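Long-range contacts in membrane lipoprotein family protein (Aeropyrum pernix, PDB 4PEV), which binds adenosine and, as a BMP-family lipoprotein, probably serves as the solute-binding component of an ABC transporter: residues 105-109 with 133-138; 123-127 with 143-149; 152-158 with 319-325; 164-169 with 378-384; 249-253 with 275-281. All coordinates share one frame; numbering follows the deposited sequence.

Overall arrangement
The chain folds into two alpha/beta domains with adenosine held between them. Contacts 1, 2 and 3 lie in the domain whose parallel sheet includes strands 137-141, 152-157 and 320-324; centre to centre, contacts 1 and 2 are about 14 Å apart and contacts 2 and 3 about 11 Å, all touching. Contacts 4 and 5, about 16 Å apart, belong to the other domain and meet where Val166 packs on Tyr252 and Ile279. Along the chain, contacts 1 and 2 interleave and close before contact 3 opens; contacts 3 and 4 interleave, and contact 5 falls within both. After 319-325 rejoins the first domain, 161 residues on from 152-158, 378-384 returns to 164-169, so each domain is built from separate pieces.

Contact 1. Residues 105-109 with 133-138; sequences AASRS and YPEQKY
Ser107 sits between two tyrosines and uses a different part of its side chain for each. Its CB rests over one face of the Tyr133 ring, a CH-pi contact with CB 3.7 Å from the ring centroid and 17° off the ring normal. Its OG turns to the edge of the other ring, lying in the plane of Tyr138 and accepting a hydrogen bond of 2.8 Å from Tyr138 OH. The serine torsion (chi1 -50°) sets OG anti to its own carbonyl carbon, on the side where it also bonds Leu103 O one helical turn back. Gln136 closes this buried part: its CG comes within 4.1 Å of Ser107 CB, while its NE2 bonds Lys137 O (3.0 Å) and Tyr112 O.

The outer side is looser. Arg108 leaves the helix at the surface, and its CD passes 3.8 Å from Tyr133 OH; the guanidinium, turned 77° from that ring, extends past it, and only the aliphatic part of the chain comes near the hydroxyl. Tyr133 OH has a weak hydrogen bond to Asp104.

The contact joins the end of helix 99-108 to the type I turn, Tyr133 to Gln136, that leads from helix 123-132 into strand 137-141 of the alpha/beta domain. Since Leu103 O can only accept, Ser107 must give its proton there, and this agrees with the Tyr138 hydroxyl being the donor to it.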
# COMPACT_ATOMS: atom_id res chain seq x y z
N ALA C 105 23.13 16.32 -5.87
CA ALA C 105 23.49 16.75 -7.22
C ALA C 105 22.30 17.26 -8.02
O ALA C 105 22.46 18.17 -8.82
CB ALA C 105 24.16 15.61 -7.98
N ALA C 106 21.13 16.67 -7.83
CA ALA C 106 19.93 17.13 -8.51
C ALA C 106 19.46 18.49 -7.98
O ALA C 106 18.91 19.31 -8.72
CB ALA C 106 18.83 16.09 -8.38
N SER C 107 19.65 18.71 -6.68
CA SER C 107 19.31 19.99 -6.07
C SER C 107 20.30 21.05 -6.55
O SER C 107 19.92 22.15 -6.98
CB SER C 107 19.38 19.86 -4.55
OG SER C 107 18.64 18.73 -4.09
N ARG C 108 21.58 20.70 -6.47
CA ARG C 108 22.69 21.46 -7.05
C ARG C 108 22.47 21.89 -8.52
O ARG C 108 22.97 22.92 -8.93
CB ARG C 108 23.96 20.58 -6.95
CG ARG C 108 25.27 21.26 -7.29
CD ARG C 108 25.73 22.14 -6.15
NE ARG C 108 26.57 23.24 -6.62
CZ ARG C 108 27.05 24.21 -5.84
NH1 ARG C 108 26.79 24.21 -4.53
NH2 ARG C 108 27.81 25.17 -6.36
N SER C 109 21.76 21.09 -9.31
CA SER C 109 21.66 21.32 -10.75
C SER C 109 20.76 22.49 -11.16
O SER C 109 20.82 22.97 -12.30
CB SER C 109 21.17 20.05 -11.46
OG SER C 109 19.78 19.82 -11.25
N TYR C 133 19.84 23.44 0.53
CA TYR C 133 19.28 24.09 -0.68
C TYR C 133 17.90 24.66 -0.39
O TYR C 133 16.91 24.14 -0.88
CB TYR C 133 19.19 23.10 -1.84
CG TYR C 133 20.49 22.43 -2.17
CD1 TYR C 133 21.39 23.01 -3.04
CD2 TYR C 133 20.82 21.21 -1.62
CE1 TYR C 133 22.58 22.41 -3.34
CE2 TYR C 133 22.01 20.59 -1.92
CZ TYR C 133 22.89 21.20 -2.79
OH TYR C 133 24.08 20.60 -3.10
N PRO C 134 17.83 25.72 0.42
CA PRO C 134 16.53 26.11 0.97
C PRO C 134 15.53 26.62 -0.08
O PRO C 134 14.33 26.70 0.21
CB PRO C 134 16.87 27.21 1.99
CG PRO C 134 18.36 27.27 2.07
CD PRO C 134 18.90 26.64 0.83
N GLU C 135 16.02 26.96 -1.27
CA GLU C 135 15.18 27.44 -2.36
C GLU C 135 14.78 26.33 -3.34
O GLU C 135 14.01 26.55 -4.27
CB GLU C 135 15.90 28.59 -3.07
CG GLU C 135 16.00 29.86 -2.22
CD GLU C 135 16.70 31.03 -2.93
OE1 GLU C 135 16.90 30.97 -4.17
OE2 GLU C 135 17.06 32.01 -2.23
N GLN C 136 15.29 25.12 -3.12
CA GLN C 136 14.85 23.93 -3.84
C GLN C 136 13.65 23.37 -3.12
O GLN C 136 13.75 23.07 -1.93
CB GLN C 136 15.96 22.87 -3.86
CG GLN C 136 15.61 21.56 -4.54
CD GLN C 136 15.17 21.78 -5.97
OE1 GLN C 136 15.92 22.32 -6.76
NE2 GLN C 136 13.94 21.39 -6.30
N LYS C 137 12.53 23.20 -3.84
CA LYS C 137 11.32 22.58 -3.29
C LYS C 137 11.34 21.07 -3.45
O LYS C 137 11.73 20.56 -4.50
CB LYS C 137 10.07 23.10 -3.97
CG LYS C 137 10.08 24.58 -4.22
CD LYS C 137 8.66 25.12 -4.35
CE LYS C 137 8.63 26.42 -5.13
NZ LYS C 137 8.99 26.21 -6.57
N TYR C 138 10.87 20.37 -2.41
CA TYR C 138 10.83 18.91 -2.35
C TYR C 138 9.46 18.43 -1.95
O TYR C 138 8.83 19.03 -1.09
CB TYR C 138 11.80 18.41 -1.30
CG TYR C 138 13.24 18.80 -1.50
CD1 TYR C 138 14.08 18.05 -2.31
CD2 TYR C 138 13.79 19.90 -0.86
CE1 TYR C 138 15.39 18.39 -2.49
CE2 TYR C 138 15.11 20.25 -1.02
CZ TYR C 138 15.90 19.49 -1.84
OH TYR C 138 17.21 19.83 -2.01

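Contact 2. Residues 123-127 with 143-149; sequences QEPLE and AATRERY
Glu127 OE1 accepts a hydrogen bond from Arg146 N across the contact at 2.9 Å, the donor arriving on the anti side of the carboxylate. Arg146 NE stands 4.1 Å from this OE1 without pointing an N-H at it, so the guanidinium probably helps by charge alone. A weak bond from Gln123 NE2, one turn back on the same helix, is doubtful, since the modelled amide sets its OE1 against Ala144 O. The glutamate reaches the loop because its chain is extended beyond CG (chi2 167°), sliding past Thr145 in the opposite direction. Helix 123-132 is thereby tied to the loop between strands 137-141 and 152-157 of the parallel sheet, just after the adenosine-binding Asp142. An alanine in place of Glu127 would leave Arg146 N without this acceptor and is likely to let the loop drift from the helix. Further along, Glu147 OE1 lies 3.4 Å from Glu127 CG, the two carboxylate planes 75° apart. Tyr149 OH donates to that same Glu147 OE1 from above its carboxylate plane, at 2.6 Å.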
# COMPACT_ATOMS: atom_id res chain seq x y z
N GLN C 123 13.91 9.75 3.59
CA GLN C 123 13.73 10.63 4.73
C GLN C 123 15.04 11.01 5.38
O GLN C 123 15.25 12.16 5.72
CB GLN C 123 12.84 9.98 5.76
CG GLN C 123 12.25 10.95 6.74
CD GLN C 123 11.68 10.24 7.93
OE1 GLN C 123 10.57 9.70 7.90
NE2 GLN C 123 12.46 10.20 9.00
N GLU C 124 15.91 10.03 5.58
CA GLU C 124 17.23 10.27 6.14
C GLU C 124 18.05 11.21 5.26
O GLU C 124 18.47 12.26 5.73
CB GLU C 124 17.96 8.94 6.34
CG GLU C 124 18.06 8.45 7.77
CD GLU C 124 19.50 8.34 8.23
OE1 GLU C 124 19.86 7.29 8.81
OE2 GLU C 124 20.28 9.29 7.97
N PRO C 125 18.28 10.85 3.97
CA PRO C 125 19.06 11.73 3.12
C PRO C 125 18.49 13.13 2.95
O PRO C 125 19.26 14.08 2.81
CB PRO C 125 19.07 11.01 1.78
CG PRO C 125 18.90 9.58 2.12
CD PRO C 125 17.91 9.62 3.24
N LEU C 126 17.17 13.25 2.94
CA LEU C 126 16.52 14.56 2.75
C LEU C 126 16.70 15.48 3.96
O LEU C 126 16.93 16.68 3.79
CB LEU C 126 15.02 14.39 2.47
CG LEU C 126 14.25 15.68 2.25
CD1 LEU C 126 14.67 16.34 0.95
CD2 LEU C 126 12.77 15.38 2.21
N GLU C 127 16.58 14.92 5.16
CA GLU C 127 16.80 15.66 6.42
C GLU C 127 18.14 16.41 6.39
O GLU C 127 18.25 17.50 6.92
CB GLU C 127 16.73 14.70 7.64
CG GLU C 127 15.30 14.37 8.12
CD GLU C 127 15.20 13.19 9.09
OE1 GLU C 127 14.07 12.90 9.53
OE2 GLU C 127 16.22 12.53 9.43
N ALA C 143 6.26 9.53 3.65
CA ALA C 143 7.11 9.82 4.81
C ALA C 143 7.08 11.29 5.13
O ALA C 143 6.71 12.11 4.30
CB ALA C 143 8.54 9.36 4.58
N ALA C 144 7.45 11.59 6.37
CA ALA C 144 7.59 12.95 6.83
C ALA C 144 8.88 13.12 7.59
O ALA C 144 9.35 12.22 8.31
CB ALA C 144 6.42 13.35 7.70
N THR C 145 9.45 14.30 7.41
CA THR C 145 10.78 14.60 7.88
C THR C 145 10.71 14.86 9.40
O THR C 145 9.66 15.21 9.92
CB THR C 145 11.35 15.75 7.00
OG1 THR C 145 12.77 15.78 7.12
CG2 THR C 145 10.73 17.12 7.32
N ARG C 146 11.81 14.63 10.12
CA ARG C 146 11.79 14.77 11.59
C ARG C 146 11.57 16.23 12.01
O ARG C 146 10.78 16.50 12.90
CB ARG C 146 13.08 14.25 12.20
CG ARG C 146 13.02 14.05 13.72
CD ARG C 146 14.02 13.00 14.21
NE ARG C 146 13.91 11.74 13.45
CZ ARG C 146 14.59 10.63 13.72
NH1 ARG C 146 15.42 10.57 14.75
NH2 ARG C 146 14.41 9.56 12.96
N GLU C 147 12.27 17.15 11.35
CA GLU C 147 12.18 18.59 11.60
C GLU C 147 11.12 19.13 10.65
O GLU C 147 10.50 18.36 9.94
CB GLU C 147 13.54 19.28 11.35
CG GLU C 147 14.76 18.60 11.99
CD GLU C 147 15.28 17.36 11.23
OE1 GLU C 147 15.05 17.24 10.01
OE2 GLU C 147 15.92 16.48 11.87
N ARG C 148 10.90 20.44 10.61
CA ARG C 148 9.97 21.02 9.63
C ARG C 148 10.63 22.16 8.86
O ARG C 148 11.06 23.13 9.46
CB ARG C 148 8.70 21.50 10.30
CG ARG C 148 7.60 21.84 9.30
CD ARG C 148 6.39 22.46 9.98
NE ARG C 148 5.49 23.07 9.00
CZ ARG C 148 4.44 23.83 9.30
NH1 ARG C 148 4.12 24.10 10.56
NH2 ARG C 148 3.69 24.34 8.32
N TYR C 149 10.70 22.02 7.54
CA TYR C 149 11.36 23.00 6.66
C TYR C 149 10.33 23.65 5.77
O TYR C 149 9.35 23.00 5.41
CB TYR C 149 12.36 22.31 5.74
CG TYR C 149 13.33 21.43 6.45
CD1 TYR C 149 14.57 21.92 6.87
CD2 TYR C 149 13.03 20.09 6.71
CE1 TYR C 149 15.48 21.12 7.53
CE2 TYR C 149 13.93 19.28 7.38
CZ TYR C 149 15.16 19.79 7.78
OH TYR C 149 16.08 18.99 8.45

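Contact 3. Residues 152-158 with 319-325; sequences VASYLFR and GGIVSLG
Arg158 leaves strand 152-157 and folds over the end of its neighbour, 320-324. Its backbone N bonds Leu324 O at 2.9 Å, and its CB stays near that carbonyl. CG and CD then run past Ser323 OG, at 3.5 Å from CG and 3.7 Å from CD. A bend at chi3 (-64°) brings the guanidinium back over the strand: NH1 donates to Ser323 OG at 2.8 Å, the oxygen lying in the guanidinium plane, while one face of the group covers Leu324 C and Gly325 N. NE meets Glu161 in a salt bridge, and NH2 meets Glu328 in another. A leucine here would lose the bond to Ser323 and would probably leave both glutamates without their positive mate. The strands are parallel, joined by six backbone hydrogen bonds from Gly320 N to Arg158 N, and 320-324 is one of the two edge strands of the domain's parallel alpha/beta sheet. Beyond Arg158 the chain enters helix 159-181 of the other domain. On the face carrying Tyr155 and Phe157, Tyr155 lies beside Val322, pointing the same way, with Val322 CG2 over its ring near the rim. Phe157 CD2 packs on Leu324 CB at 3.8 Å, close to Asp142 and Lys299 of the adenosine site. On the other face, Leu156 CD1 meets Ile321 CG2 at 3.9 Å.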
# COMPACT_ATOMS: atom_id res chain seq x y z
N VAL C 152 9.97 21.77 2.22
CA VAL C 152 9.60 20.36 2.18
C VAL C 152 8.14 20.14 2.53
O VAL C 152 7.72 20.40 3.65
CB VAL C 152 10.47 19.51 3.12
CG1 VAL C 152 10.01 18.07 3.10
CG2 VAL C 152 11.93 19.59 2.69
N ALA C 153 7.39 19.64 1.55
CA ALA C 153 6.02 19.16 1.74
C ALA C 153 6.03 17.65 1.89
O ALA C 153 6.37 16.95 0.95
CB ALA C 153 5.15 19.55 0.56
N SER C 154 5.67 17.16 3.08
CA SER C 154 5.57 15.72 3.36
C SER C 154 4.14 15.21 3.15
O SER C 154 3.18 15.87 3.56
CB SER C 154 5.99 15.45 4.81
OG SER C 154 7.36 15.75 5.05
N TYR C 155 4.00 14.05 2.52
CA TYR C 155 2.71 13.38 2.36
C TYR C 155 2.76 12.01 3.06
O TYR C 155 3.44 11.09 2.61
CB TYR C 155 2.35 13.24 0.89
CG TYR C 155 2.03 14.56 0.20
CD1 TYR C 155 3.04 15.41 -0.23
CD2 TYR C 155 0.72 14.95 -0.03
CE1 TYR C 155 2.76 16.61 -0.87
CE2 TYR C 155 0.42 16.14 -0.66
CZ TYR C 155 1.44 16.98 -1.09
OH TYR C 155 1.14 18.19 -1.72
N LEU C 156 2.08 11.93 4.20
CA LEU C 156 2.02 10.72 5.00
C LEU C 156 0.65 10.13 4.87
O LEU C 156 -0.32 10.88 4.73
CB LEU C 156 2.18 11.05 6.48
CG LEU C 156 3.60 11.21 6.98
CD1 LEU C 156 3.56 11.87 8.34
CD2 LEU C 156 4.30 9.85 7.02
N PHE C 157 0.56 8.80 4.94
CA PHE C 157 -0.74 8.14 4.98
C PHE C 157 -0.96 7.51 6.34
O PHE C 157 -0.02 7.27 7.09
CB PHE C 157 -0.85 7.08 3.88
CG PHE C 157 -0.80 7.65 2.49
CD1 PHE C 157 0.42 7.91 1.87
CD2 PHE C 157 -1.96 7.90 1.80
CE1 PHE C 157 0.46 8.43 0.59
CE2 PHE C 157 -1.93 8.42 0.51
CZ PHE C 157 -0.71 8.68 -0.09
N ARG C 158 -2.22 7.28 6.67
CA ARG C 158 -2.58 6.61 7.91
C ARG C 158 -2.98 5.18 7.54
O ARG C 158 -4.17 4.85 7.46
CB ARG C 158 -3.70 7.37 8.61
CG ARG C 158 -3.34 8.80 9.02
CD ARG C 158 -4.43 9.44 9.88
NE ARG C 158 -5.68 9.61 9.14
CZ ARG C 158 -5.94 10.62 8.30
NH1 ARG C 158 -5.04 11.59 8.10
NH2 ARG C 158 -7.10 10.66 7.65
N GLY C 319 5.56 24.32 2.70
CA GLY C 319 6.12 23.24 3.50
C GLY C 319 5.17 22.65 4.52
O GLY C 319 4.18 23.27 4.88
N GLY C 320 5.47 21.43 4.98
CA GLY C 320 4.73 20.80 6.06
C GLY C 320 4.02 19.51 5.70
O GLY C 320 3.96 19.14 4.53
N ILE C 321 3.46 18.86 6.73
CA ILE C 321 2.86 17.53 6.62
C ILE C 321 1.41 17.55 6.12
O ILE C 321 0.62 18.37 6.54
CB ILE C 321 2.87 16.82 8.00
CG1 ILE C 321 4.32 16.68 8.50
CG2 ILE C 321 2.16 15.46 7.94
CD1 ILE C 321 4.45 15.96 9.83
N VAL C 322 1.10 16.63 5.21
CA VAL C 322 -0.27 16.42 4.72
C VAL C 322 -0.61 14.95 4.96
O VAL C 322 -0.04 14.07 4.32
CB VAL C 322 -0.38 16.74 3.20
CG1 VAL C 322 -1.80 16.51 2.71
CG2 VAL C 322 0.07 18.16 2.90
N SER C 323 -1.51 14.71 5.92
CA SER C 323 -1.88 13.37 6.37
C SER C 323 -3.16 12.91 5.65
O SER C 323 -4.15 13.64 5.58
CB SER C 323 -2.05 13.35 7.90
OG SER C 323 -2.28 12.04 8.42
N LEU C 324 -3.12 11.68 5.14
CA LEU C 324 -4.15 11.16 4.25
C LEU C 324 -4.64 9.77 4.65
O LEU C 324 -3.85 8.84 4.86
CB LEU C 324 -3.60 11.12 2.83
CG LEU C 324 -3.15 12.47 2.28
CD1 LEU C 324 -2.61 12.30 0.87
CD2 LEU C 324 -4.31 13.46 2.29
N GLY C 325 -5.96 9.64 4.73
CA GLY C 325 -6.64 8.44 5.19
C GLY C 325 -7.99 8.35 4.53
O GLY C 325 -8.24 9.00 3.51

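Contact 4. Residues 164-169 with 378-384; sequences SLVGII and WRLVEEL
Ile168 points straight at the opposite helix and spreads its two branches there. CG2 lies 3.9 Å from Leu380 CB, with Val381 just beyond, while CD1 reaches further along, to Leu384 CD2 at 3.5 Å. The two side chains of that last pair cross obliquely, and Leu384 keeps CG anti to its backbone N (chi1 -177°), which carries the isopropyl group across to Ile168 and to Ser164. Ser164 presents its OG 3.6 Å from Leu384 CD2, a contact without polar content; that hydroxyl is hydrogen-bonded within its own helix, to Glu161 O and Gln160 O.

On the flank nearer Trp378, Ile169 is bent at chi2 (-71°), and its CD1 meets two partners on the opposite helix. Val381 CG2 is 3.4 Å from it, and the six-membered ring of Trp378 turns a face to it, the centroid 4.3 Å from CD1, with the methyl offset toward the rim. Leu165 approaches with CD2, 3.8 Å from Val381 O and 4.2 Å from Leu384 CB.

No hydrogen bond joins 164-169 to 378-384; branched aliphatic groups and one indole face make the contact between them. The helix segments run antiparallel at 162°, their axes 9.3 Å apart. This is near-antiparallel helix packing on the outside of an alpha/beta layer: helix 159-181 lies between helix 375-389 and the sheet, which it meets through Val166 on Tyr252 and Ile279.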
# COMPACT_ATOMS: atom_id res chain seq x y z
N SER C 164 -6.71 -2.11 8.52
CA SER C 164 -7.70 -2.63 9.45
C SER C 164 -8.94 -3.10 8.71
O SER C 164 -9.51 -4.12 9.08
CB SER C 164 -8.07 -1.59 10.53
OG SER C 164 -8.75 -0.45 10.00
N LEU C 165 -9.36 -2.37 7.69
CA LEU C 165 -10.53 -2.80 6.91
C LEU C 165 -10.21 -4.10 6.21
O LEU C 165 -11.04 -5.01 6.15
CB LEU C 165 -10.93 -1.76 5.88
CG LEU C 165 -11.28 -0.40 6.47
CD1 LEU C 165 -11.74 0.56 5.38
CD2 LEU C 165 -12.36 -0.55 7.52
N VAL C 166 -8.99 -4.19 5.69
CA VAL C 166 -8.50 -5.38 5.01
C VAL C 166 -8.41 -6.54 6.00
O VAL C 166 -8.76 -7.67 5.65
CB VAL C 166 -7.14 -5.08 4.33
CG1 VAL C 166 -6.35 -6.35 4.04
CG2 VAL C 166 -7.35 -4.27 3.05
N GLY C 167 -7.95 -6.27 7.22
CA GLY C 167 -7.84 -7.29 8.25
C GLY C 167 -9.16 -7.97 8.52
O GLY C 167 -9.24 -9.19 8.60
N ILE C 168 -10.21 -7.16 8.65
CA ILE C 168 -11.57 -7.65 8.85
C ILE C 168 -11.96 -8.56 7.71
O ILE C 168 -12.47 -9.65 7.94
CB ILE C 168 -12.58 -6.48 8.97
CG1 ILE C 168 -12.49 -5.84 10.35
CG2 ILE C 168 -14.02 -6.95 8.77
CD1 ILE C 168 -13.02 -4.42 10.35
N ILE C 169 -11.71 -8.12 6.48
CA ILE C 169 -12.07 -8.89 5.29
C ILE C 169 -11.37 -10.25 5.24
O ILE C 169 -11.99 -11.27 4.93
CB ILE C 169 -11.73 -8.13 4.00
CG1 ILE C 169 -12.53 -6.82 3.89
CG2 ILE C 169 -11.98 -9.02 2.77
CD1 ILE C 169 -14.01 -7.02 3.62
N TRP C 378 -18.91 -7.24 5.58
CA TRP C 378 -19.24 -5.89 5.08
C TRP C 378 -19.85 -4.97 6.13
O TRP C 378 -19.62 -3.76 6.10
CB TRP C 378 -20.20 -5.98 3.90
CG TRP C 378 -19.57 -6.55 2.67
CD1 TRP C 378 -19.97 -7.65 1.97
CD2 TRP C 378 -18.40 -6.04 2.02
NE1 TRP C 378 -19.13 -7.85 0.90
CE2 TRP C 378 -18.16 -6.88 0.91
CE3 TRP C 378 -17.54 -4.96 2.26
CZ2 TRP C 378 -17.07 -6.68 0.04
CZ3 TRP C 378 -16.47 -4.75 1.40
CH2 TRP C 378 -16.24 -5.61 0.31
N ARG C 379 -20.64 -5.56 7.01
CA ARG C 379 -21.30 -4.87 8.10
C ARG C 379 -20.20 -4.36 9.03
O ARG C 379 -20.17 -3.18 9.37
CB ARG C 379 -22.24 -5.86 8.82
CG ARG C 379 -23.38 -5.30 9.67
CD ARG C 379 -23.93 -6.35 10.64
NE ARG C 379 -23.10 -6.47 11.86
CZ ARG C 379 -22.55 -7.60 12.36
NH1 ARG C 379 -22.73 -8.78 11.79
NH2 ARG C 379 -21.82 -7.54 13.47
N LEU C 380 -19.28 -5.25 9.39
CA LEU C 380 -18.11 -4.88 10.22
C LEU C 380 -17.14 -3.90 9.55
O LEU C 380 -16.61 -3.02 10.22
CB LEU C 380 -17.34 -6.12 10.65
CG LEU C 380 -18.11 -7.01 11.62
CD1 LEU C 380 -17.44 -8.38 11.74
CD2 LEU C 380 -18.23 -6.34 12.99
N VAL C 381 -16.89 -4.06 8.24
CA VAL C 381 -16.12 -3.07 7.46
C VAL C 381 -16.73 -1.70 7.66
O VAL C 381 -16.06 -0.79 8.10
CB VAL C 381 -16.11 -3.38 5.94
CG1 VAL C 381 -15.66 -2.17 5.13
CG2 VAL C 381 -15.22 -4.58 5.63
N GLU C 382 -18.02 -1.60 7.33
CA GLU C 382 -18.76 -0.34 7.42
C GLU C 382 -18.79 0.24 8.85
O GLU C 382 -18.70 1.45 9.04
CB GLU C 382 -20.18 -0.55 6.88
CG GLU C 382 -21.02 0.72 6.78
CD GLU C 382 -20.30 1.87 6.09
OE1 GLU C 382 -19.99 1.75 4.88
OE2 GLU C 382 -20.03 2.90 6.76
N GLU C 383 -18.89 -0.62 9.85
CA GLU C 383 -18.94 -0.18 11.23
C GLU C 383 -17.59 0.32 11.70
O GLU C 383 -17.54 1.06 12.67
CB GLU C 383 -19.45 -1.32 12.14
CG GLU C 383 -19.10 -1.25 13.63
CD GLU C 383 -19.53 -2.53 14.37
OE1 GLU C 383 -20.73 -2.89 14.26
OE2 GLU C 383 -18.68 -3.17 15.04
N LEU C 384 -16.50 -0.07 11.05
CA LEU C 384 -15.18 0.43 11.42
C LEU C 384 -14.81 1.65 10.59
O LEU C 384 -14.28 2.63 11.11
CB LEU C 384 -14.12 -0.64 11.28
CG LEU C 384 -12.70 -0.24 11.72
CD1 LEU C 384 -12.69 0.39 13.11
CD2 LEU C 384 -11.75 -1.43 11.68

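Contact 5. Residues 249-253 with 275-281; sequences RVFYG and IAFSIGQ
Segments 249-253 and 277-281 run parallel, 13° apart, and are laced by four backbone hydrogen bonds: Phe277 N to Arg249 O, Phe251 N to Phe277 O, Ile279 N to Phe251 O and Gly253 N to Ile279 O. On the face carrying Val250 and Tyr252, Ile279 joins the two: its CD1 lies 3.8 Å from Val250 CG1, and its CG2 3.6 Å from Tyr252 CD1. Tyr252 crosses Ile279 at about a right angle, its CG anti to the backbone N (chi1 -171°), which lays the ring along the sheet toward Gln281. Helix 159-181 covers this face through Val166, Ala170 and Ile173. The strands are the two beta members of a beta-alpha-beta crossover whose connecting helix, 258-271, packs on the other face. There Phe251 holds Phe277 O at its ring edge, in plane, and reaches Met262 and Val266 of that helix; Ser278 lies beside it. At the start of the pair Arg249 NH1 bonds Ile275 O at 3.0 Å, a doubtful link because the arginine has two conformers. At the opposite end Gln281 sets its CB beside Gly253 O, and its side chain lies about 4 Å from the bound adenosine at nearest atoms, next to the adenosine-binding Asp282.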
# COMPACT_ATOMS: atom_id res chain seq x y z
N ARG C 249 -4.11 -19.02 4.15
CA ARG C 249 -4.97 -19.14 2.97
C ARG C 249 -5.41 -17.80 2.38
O ARG C 249 -5.89 -17.74 1.25
CB ARG C 249 -6.19 -19.99 3.32
CG ARG C 249 -5.88 -21.46 3.54
CD ARG C 249 -5.61 -22.18 2.23
NE ARG C 249 -5.57 -23.63 2.41
CZ ARG C 249 -6.62 -24.43 2.28
NH1 ARG C 249 -7.80 -23.92 1.98
NH2 ARG C 249 -6.48 -25.73 2.46
N VAL C 250 -5.25 -16.72 3.13
CA VAL C 250 -5.56 -15.40 2.65
C VAL C 250 -4.32 -14.54 2.81
O VAL C 250 -3.76 -14.46 3.91
CB VAL C 250 -6.70 -14.80 3.46
CG1 VAL C 250 -7.10 -13.45 2.87
CG2 VAL C 250 -7.87 -15.77 3.48
N PHE C 251 -3.92 -13.90 1.72
CA PHE C 251 -2.59 -13.32 1.58
C PHE C 251 -2.60 -11.85 1.21
O PHE C 251 -2.78 -11.52 0.03
CB PHE C 251 -1.86 -14.05 0.46
CG PHE C 251 -1.30 -15.35 0.86
CD1 PHE C 251 -2.05 -16.50 0.74
CD2 PHE C 251 -0.02 -15.43 1.35
CE1 PHE C 251 -1.54 -17.72 1.09
CE2 PHE C 251 0.51 -16.65 1.72
CZ PHE C 251 -0.25 -17.80 1.59
N TYR C 252 -2.35 -10.98 2.18
CA TYR C 252 -2.28 -9.53 1.95
C TYR C 252 -0.92 -9.11 1.44
O TYR C 252 0.10 -9.36 2.09
CB TYR C 252 -2.59 -8.79 3.25
CG TYR C 252 -2.77 -7.31 3.16
CD1 TYR C 252 -3.18 -6.69 1.98
CD2 TYR C 252 -2.58 -6.51 4.28
CE1 TYR C 252 -3.37 -5.32 1.93
CE2 TYR C 252 -2.78 -5.14 4.25
CZ TYR C 252 -3.16 -4.54 3.08
OH TYR C 252 -3.34 -3.18 3.06
N GLY C 253 -0.88 -8.44 0.30
CA GLY C 253 0.39 -8.04 -0.31
C GLY C 253 0.86 -6.68 0.13
O GLY C 253 0.34 -5.68 -0.31
N ILE C 275 -8.00 -23.84 -1.96
CA ILE C 275 -8.78 -22.61 -1.92
C ILE C 275 -8.03 -21.53 -1.14
O ILE C 275 -7.95 -21.61 0.10
CB ILE C 275 -10.17 -22.86 -1.29
CG1 ILE C 275 -11.00 -23.74 -2.24
CG2 ILE C 275 -10.88 -21.54 -1.02
CD1 ILE C 275 -12.23 -24.36 -1.60
N ALA C 276 -7.50 -20.55 -1.87
CA ALA C 276 -6.74 -19.43 -1.29
C ALA C 276 -6.93 -18.15 -2.08
O ALA C 276 -7.19 -18.18 -3.27
CB ALA C 276 -5.25 -19.77 -1.22
N PHE C 277 -6.75 -17.01 -1.43
CA PHE C 277 -6.98 -15.72 -2.08
C PHE C 277 -5.90 -14.70 -1.74
O PHE C 277 -5.32 -14.76 -0.66
CB PHE C 277 -8.34 -15.17 -1.66
CG PHE C 277 -9.49 -16.01 -2.11
CD1 PHE C 277 -10.01 -15.88 -3.39
CD2 PHE C 277 -10.07 -16.94 -1.25
CE1 PHE C 277 -11.07 -16.67 -3.80
CE2 PHE C 277 -11.13 -17.73 -1.66
CZ PHE C 277 -11.63 -17.59 -2.93
N SER C 278 -5.66 -13.77 -2.66
CA SER C 278 -4.69 -12.72 -2.45
C SER C 278 -5.42 -11.39 -2.30
O SER C 278 -6.55 -11.24 -2.75
CB SER C 278 -3.71 -12.65 -3.63
OG SER C 278 -2.92 -13.83 -3.75
N ILE C 279 -4.75 -10.44 -1.67
CA ILE C 279 -5.26 -9.08 -1.50
C ILE C 279 -4.22 -8.04 -1.96
O ILE C 279 -3.11 -7.99 -1.43
CB ILE C 279 -5.67 -8.83 -0.04
CG1 ILE C 279 -6.65 -9.93 0.41
CG2 ILE C 279 -6.23 -7.41 0.11
CD1 ILE C 279 -7.22 -9.77 1.81
N GLY C 280 -4.61 -7.22 -2.94
CA GLY C 280 -3.71 -6.24 -3.54
C GLY C 280 -3.50 -5.01 -2.69
O GLY C 280 -4.27 -4.75 -1.77
N GLN C 281 -2.44 -4.27 -2.98
CA GLN C 281 -2.17 -3.03 -2.26
C GLN C 281 -1.62 -1.96 -3.18
O GLN C 281 -0.87 -2.26 -4.11
CB GLN C 281 -1.22 -3.28 -1.07
CG GLN C 281 -0.92 -2.07 -0.19
CD GLN C 281 -2.16 -1.36 0.34
OE1 GLN C 281 -3.12 -1.98 0.82
NE2 GLN C 281 -2.15 -0.02 0.25